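Local coordinates for AA9 family lytic polysaccharide monooxygenase B (Heterobasidion irregulare TC 32-1, PDB 5NNS), which cleaves crystalline and amorphous polysaccharides by copper-dependent oxidation of their glycosidic bonds, giving products oxidised specifically at C1, at residues Thr118-Thr123 against Ser208-Thr213; Leu156-Ser161 against Val202-Tyr207. One frame throughout, in Å; residues are numbered along the deposited sequence.

Contact 1: Thr118-Thr123 against Ser208-Thr213. With NAG (2-acetamido-2-deoxy-beta-D-glucopyranose), chain C.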
loop_
_atom_site.group_PDB
_atom_site.type_symbol
_atom_site.label_atom_id
_atom_site.label_comp_id
_atom_site.label_asym_id
_atom_site.label_seq_id
_atom_site.Cartn_x
_atom_site.Cartn_y
_atom_site.Cartn_z
ATOM N N THR A 118 -2.508 -18.509 15.367
ATOM C CA THR A 118 -3.741 -17.836 15.717
ATOM C C THR A 118 -3.565 -16.345 15.550
ATOM O O THR A 118 -2.438 -15.859 15.421
ATOM C CB THR A 118 -4.129 -18.122 17.171
ATOM O OG1 THR A 118 -3.095 -17.644 18.035
ATOM C CG2 THR A 118 -4.333 -19.618 17.394
ATOM N N LEU A 119 -4.677 -15.616 15.580
ATOM C CA LEU A 119 -4.641 -14.156 15.452
ATOM C C LEU A 119 -3.659 -13.521 16.444
ATOM O O LEU A 119 -2.922 -12.599 16.090
ATOM C CB LEU A 119 -6.037 -13.551 15.666
ATOM C CG LEU A 119 -7.175 -13.891 14.697
ATOM C CD1 LEU A 119 -8.470 -13.273 15.211
ATOM C CD2 LEU A 119 -6.883 -13.408 13.283
ATOM N N THR A 120 -3.642 -14.041 17.674
ATOM C CA THR A 120 -2.882 -13.444 18.782
ATOM C C THR A 120 -1.465 -13.982 19.027
ATOM O O THR A 120 -0.664 -13.297 19.681
ATOM C CB THR A 120 -3.660 -13.595 20.096
ATOM O OG1 THR A 120 -3.925 -14.985 20.333
ATOM C CG2 THR A 120 -4.960 -12.826 20.023
ATOM N N SER A 121 -1.167 -15.187 18.529
ATOM C CA SER A 121 0.162 -15.807 18.683
ATOM C C SER A 121 0.806 -16.281 17.365
ATOM O O SER A 121 1.868 -16.912 17.393
ATOM C CB SER A 121 0.073 -16.992 19.649
ATOM O OG SER A 121 -0.385 -18.157 18.986
ATOM N N GLY A 122 0.218 -15.928 16.225
ATOM C CA GLY A 122 0.655 -16.437 14.921
ATOM C C GLY A 122 1.686 -15.565 14.224
ATOM O O GLY A 122 2.198 -14.600 14.790
ATOM N N THR A 123 1.991 -15.926 12.983
ATOM C CA THR A 123 2.911 -15.176 12.146
ATOM C C THR A 123 2.108 -14.382 11.123
ATOM O O THR A 123 1.331 -14.958 10.355
ATOM C CB THR A 123 3.880 -16.121 11.413
ATOM O OG1 THR A 123 4.646 -16.842 12.380
ATOM C CG2 THR A 123 4.828 -15.343 10.495
ATOM N N SER A 208 -10.620 -11.368 21.756
ATOM C CA SER A 208 -11.775 -12.253 21.963
ATOM C C SER A 208 -11.844 -13.404 20.945
ATOM O O SER A 208 -12.871 -14.059 20.842
ATOM C CB SER A 208 -13.063 -11.433 21.905
ATOM O OG SER A 208 -13.036 -10.397 22.870
ATOM N N HIS A 209 -10.766 -13.644 20.197
ATOM C CA HIS A 209 -10.714 -14.680 19.158
ATOM C C HIS A 209 -9.305 -15.268 19.107
ATOM O O HIS A 209 -8.736 -15.463 18.025
ATOM C CB HIS A 209 -11.093 -14.101 17.787
ATOM C CG HIS A 209 -12.512 -13.644 17.694
ATOM N ND1 HIS A 209 -12.892 -12.340 17.926
ATOM C CD2 HIS A 209 -13.648 -14.325 17.421
ATOM C CE1 HIS A 209 -14.202 -12.236 17.789
ATOM N NE2 HIS A 209 -14.684 -13.426 17.478
ATOM N N GLU A 210 -8.763 -15.582 20.284
ATOM C CA GLU A 210 -7.353 -15.944 20.423
ATOM C C GLU A 210 -6.993 -17.342 19.919
ATOM O O GLU A 210 -5.806 -17.652 19.788
ATOM C CB GLU A 210 -6.897 -15.793 21.883
ATOM C CG GLU A 210 -7.109 -14.400 22.464
ATOM C CD GLU A 210 -6.043 -13.985 23.475
ATOM O OE1 GLU A 210 -5.592 -14.836 24.275
ATOM O OE2 GLU A 210 -5.664 -12.789 23.483
ATOM N N THR A 211 -7.999 -18.178 19.659
ATOM C CA THR A 211 -7.815 -19.481 19.010
ATOM C C THR A 211 -8.163 -19.477 17.514
ATOM O O THR A 211 -7.996 -20.501 16.850
ATOM C CB THR A 211 -8.655 -20.580 19.707
ATOM O OG1 THR A 211 -10.049 -20.395 19.424
ATOM C CG2 THR A 211 -8.425 -20.561 21.221
ATOM N N GLU A 212 -8.646 -18.344 16.991
ATOM C CA GLU A 212 -8.984 -18.213 15.568
ATOM C C GLU A 212 -7.731 -18.254 14.684
ATOM O O GLU A 212 -6.775 -17.534 14.929
ATOM C CB GLU A 212 -9.739 -16.909 15.317
ATOM C CG GLU A 212 -10.197 -16.707 13.871
ATOM C CD GLU A 212 -11.039 -15.455 13.676
ATOM O OE1 GLU A 212 -11.819 -15.101 14.589
ATOM O OE2 GLU A 212 -10.926 -14.825 12.601
ATOM N N THR A 213 -7.777 -19.085 13.648
ATOM C CA THR A 213 -6.670 -19.293 12.715
ATOM C C THR A 213 -6.960 -18.815 11.273
ATOM O O THR A 213 -6.110 -18.974 10.392
ATOM C CB THR A 213 -6.317 -20.787 12.687
ATOM O OG1 THR A 213 -7.489 -21.539 12.357
ATOM C CG2 THR A 213 -5.807 -21.238 14.055
HETATM C C1 NAG C . -13.131 -16.611 10.201
HETATM C C2 NAG C . -13.624 -15.232 9.744
HETATM C C3 NAG C . -15.069 -14.976 10.143
HETATM C C4 NAG C . -15.965 -16.086 9.614
HETATM C C5 NAG C . -15.486 -17.422 10.184
HETATM C C6 NAG C . -16.318 -18.558 9.592
HETATM C C7 NAG C . -12.032 -13.353 9.652
HETATM C C8 NAG C . -11.305 -12.306 10.443
HETATM N N2 NAG C . -12.838 -14.161 10.342
HETATM O O3 NAG C . -15.474 -13.704 9.635
HETATM O O4 NAG C . -17.336 -15.856 9.975
HETATM O O5 NAG C . -14.095 -17.640 9.892
HETATM O O6 NAG C . -15.813 -19.819 10.039
HETATM O O7 NAG C . -11.875 -13.450 8.446
#
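Leu119 lays its CD1 methyl over the side chains of His209 and Glu212, 3.8 Å from His209 CB and 3.7 Å from Glu212 CD, so that a branched aliphatic end meets the start of one side chain and the carboxylate carbon of the other. Its own backbone N donates to Glu212 O at 2.9 Å, with the donor almost in line with the carbonyl (C=O...N angle 175°). The same oxygen also takes a CA-H...O contact from Thr118 CA. The segment 208-213 presents a type I beta turn, His209 to Glu212, closed by its own Glu212 N to His209 O bond, and Thr118 packs CB and CG2 against the Glu210 carbonyl of that turn. Thr120 OG1 gives Glu210 O a weak hydrogen bond of 3.3 Å, while Thr120 CG2 is 3.6 Å from Glu210 CG; the two side chains run at about a right angle. A bend at chi2 (-147°) sets the Glu210 carboxylate beside this methyl, Glu210 OE2 lying 3.5 Å from Thr120 CG2. Glu212, by contrast, is extended, with CG opposite the backbone N (chi1 -177°), and its OE2 lies 3.0 Å from N2 of the N-acetylglucosamine, a glycan that is also hydrogen-bonded to Thr216 N. Replacing Glu212 by alanine would take away the carboxylate, and is likely to leave the sugar's N2 without that close oxygen and to bare part of the Leu119 CD1 methyl. Elsewhere, His209 ND1 is hydrogen-bonded to Asp205 O, and Leu119 also packs on Ile204, Ile206 and Tyr215. The chemistry is therefore mixed: one firm backbone bond and an apolar leucine join two surface loops, while Glu210 belongs to the glucan-binding residues and the Glu212 carboxylate lies against the attached sugar.

Contact 2: Leu156-Ser161 against Val202-Tyr207; sequences LAIHTS and VNIDIY
Tyr207 directs its hydroxyl to the backbone carbonyl of His159, OH to O 2.7 Å, meeting a lone pair in the carbonyl plane (C=O...O angle 132°). Its CB points toward 156-161, and with CG opposite the carbonyl carbon the ring meets both His159 O and Ser161 OG at its edge, while Ile206 CG1 sits 3.5 Å above the plane, over its centre. Ser161 OG donates to Asp205 OD1 at 2.7 Å, coming from above the carboxylate plane, 59° out of it; the same oxygen takes a weak bond from Tyr207 N. Beside these polar links, Ile158 holds CG1 between N and the carbonyl carbon (chi1 61°), which carries its CD1 to 3.9 Å from Ile204 CG2 and 4.1 Å from Ile206 CG2. A water bridges the backbones, donating to Ile158 O and Ile204 O and accepting from Ile206 N. CB of His159 points away from 202-207, and its ring stacks on His80, a copper ligand. The contact thus joins strand 147-157 and the loop that continues it to the long loop following strand 165-176, with Leu156 and Val202 both packed on Phe166 of that strand.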
loop_
_atom_site.group_PDB
_atom_site.type_symbol
_atom_site.label_atom_id
_atom_site.label_comp_id
_atom_site.label_asym_id
_atom_site.label_seq_id
_atom_site.Cartn_x
_atom_site.Cartn_y
_atom_site.Cartn_z
ATOM N N LEU A 156 -2.094 -2.747 7.647
ATOM C CA LEU A 156 -3.305 -2.704 8.448
ATOM C C LEU A 156 -2.951 -3.323 9.789
ATOM O O LEU A 156 -2.946 -4.540 9.927
ATOM C CB LEU A 156 -4.445 -3.457 7.753
ATOM C CG LEU A 156 -5.718 -3.747 8.561
ATOM C CD1 LEU A 156 -6.245 -2.499 9.252
ATOM C CD2 LEU A 156 -6.789 -4.385 7.683
ATOM N N ALA A 157 -2.625 -2.471 10.757
ATOM C CA ALA A 157 -2.332 -2.898 12.118
ATOM C C ALA A 157 -3.640 -3.063 12.885
ATOM O O ALA A 157 -4.420 -2.118 12.973
ATOM C CB ALA A 157 -1.427 -1.889 12.812
ATOM N N ILE A 158 -3.860 -4.257 13.438
ATOM C CA ILE A 158 -5.123 -4.614 14.111
ATOM C C ILE A 158 -4.908 -5.076 15.563
ATOM O O ILE A 158 -5.663 -5.895 16.098
ATOM C CB ILE A 158 -5.913 -5.671 13.293
ATOM C CG1 ILE A 158 -5.122 -6.978 13.122
ATOM C CG2 ILE A 158 -6.276 -5.093 11.935
ATOM C CD1 ILE A 158 -5.911 -8.075 12.433
ATOM N N HIS A 159 -3.872 -4.516 16.182
ATOM C CA HIS A 159 -3.514 -4.781 17.572
ATOM C C HIS A 159 -4.416 -4.082 18.595
ATOM O O HIS A 159 -4.418 -4.476 19.764
ATOM C CB HIS A 159 -2.051 -4.386 17.838
ATOM C CG HIS A 159 -1.750 -2.952 17.539
ATOM N ND1 HIS A 159 -1.444 -2.507 16.269
ATOM C CD2 HIS A 159 -1.725 -1.860 18.336
ATOM C CE1 HIS A 159 -1.238 -1.203 16.299
ATOM N NE2 HIS A 159 -1.397 -0.788 17.543
ATOM N N THR A 160 -5.138 -3.037 18.178
ATOM C CA THR A 160 -6.116 -2.361 19.051
ATOM C C THR A 160 -7.522 -2.837 18.721
ATOM O O THR A 160 -7.973 -2.685 17.589
ATOM C CB THR A 160 -6.057 -0.834 18.890
ATOM O OG1 THR A 160 -4.735 -0.395 19.185
ATOM C CG2 THR A 160 -7.028 -0.127 19.831
ATOM N N SER A 161 -8.200 -3.395 19.724
ATOM C CA SER A 161 -9.552 -3.957 19.589
ATOM C C SER A 161 -10.532 -3.039 18.880
ATOM O O SER A 161 -10.833 -1.961 19.372
ATOM C CB SER A 161 -10.125 -4.276 20.969
ATOM O OG SER A 161 -9.312 -5.227 21.618
ATOM N N VAL A 202 -11.407 -5.974 9.253
ATOM C CA VAL A 202 -11.278 -4.532 9.520
ATOM C C VAL A 202 -11.765 -4.160 10.917
ATOM O O VAL A 202 -11.077 -3.430 11.627
ATOM C CB VAL A 202 -12.037 -3.689 8.464
ATOM C CG1 VAL A 202 -12.003 -2.195 8.806
ATOM C CG2 VAL A 202 -11.446 -3.928 7.083
ATOM N N ASN A 203 -12.957 -4.630 11.279
ATOM C CA ASN A 203 -13.546 -4.394 12.590
ATOM C C ASN A 203 -13.407 -5.684 13.377
ATOM O O ASN A 203 -14.300 -6.523 13.398
ATOM C CB ASN A 203 -15.014 -3.976 12.438
ATOM C CG ASN A 203 -15.670 -3.607 13.759
ATOM O OD1 ASN A 203 -14.999 -3.326 14.759
ATOM N ND2 ASN A 203 -16.997 -3.580 13.760
ATOM N N ILE A 204 -12.263 -5.826 14.030
ATOM C CA ILE A 204 -11.866 -7.085 14.647
ATOM C C ILE A 204 -11.287 -6.827 16.026
ATOM O O ILE A 204 -10.579 -5.846 16.243
ATOM C CB ILE A 204 -10.852 -7.848 13.750
ATOM C CG1 ILE A 204 -10.563 -9.252 14.303
ATOM C CG2 ILE A 204 -9.555 -7.068 13.564
ATOM C CD1 ILE A 204 -9.976 -10.188 13.272
ATOM N N ASP A 205 -11.630 -7.702 16.959
ATOM C CA ASP A 205 -11.033 -7.725 18.279
ATOM C C ASP A 205 -10.339 -9.069 18.350
ATOM O O ASP A 205 -10.981 -10.085 18.604
ATOM C CB ASP A 205 -12.123 -7.592 19.353
ATOM C CG ASP A 205 -11.595 -7.770 20.781
ATOM O OD1 ASP A 205 -10.372 -7.648 21.027
ATOM O OD2 ASP A 205 -12.434 -8.021 21.669
ATOM N N ILE A 206 -9.032 -9.069 18.104
ATOM C CA ILE A 206 -8.237 -10.312 18.103
ATOM C C ILE A 206 -8.216 -11.010 19.474
ATOM O O ILE A 206 -8.126 -12.237 19.543
ATOM C CB ILE A 206 -6.786 -10.101 17.577
ATOM C CG1 ILE A 206 -5.956 -9.194 18.505
ATOM C CG2 ILE A 206 -6.807 -9.545 16.155
ATOM C CD1 ILE A 206 -4.509 -9.058 18.079
ATOM N N TYR A 207 -8.345 -10.224 20.545
ATOM C CA TYR A 207 -8.252 -10.729 21.930
ATOM C C TYR A 207 -9.470 -11.532 22.410
ATOM O O TYR A 207 -9.353 -12.295 23.362
ATOM C CB TYR A 207 -7.936 -9.575 22.889
ATOM C CG TYR A 207 -6.758 -8.778 22.391
ATOM C CD1 TYR A 207 -5.495 -9.370 22.279
ATOM C CD2 TYR A 207 -6.906 -7.454 21.963
ATOM C CE1 TYR A 207 -4.408 -8.659 21.780
ATOM C CE2 TYR A 207 -5.824 -6.738 21.468
ATOM C CZ TYR A 207 -4.578 -7.350 21.380
ATOM O OH TYR A 207 -3.487 -6.687 20.894
HETATM O O HOH W 1 -7.949 -6.275 17.455
#

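Contacts 1 and 2 lie with their centres 11 Å apart and share one continuous loop, 202-213, which 156-161 and 118-123 meet in turn. They also touch directly: Leu119 CD1 is 3.9 Å from Ile204 CD1, and Thr120 CG2 is 3.3 Å from Ile206 O, so the packing is continuous. Asp205 and Tyr207 of contact 2 and Glu210 of contact 1 all bind the glucan chain, with the Glu210 and Tyr207 side chains about 4 Å apart. On the copper side, the nearest side-chain atoms of His159 and Gln165, both probably O2-binding as in related enzymes, are about 3 Å apart; on the glycan side, contact 2 also borders the N-acetylglucosamine, about 4 Å from the Ile204 side chain.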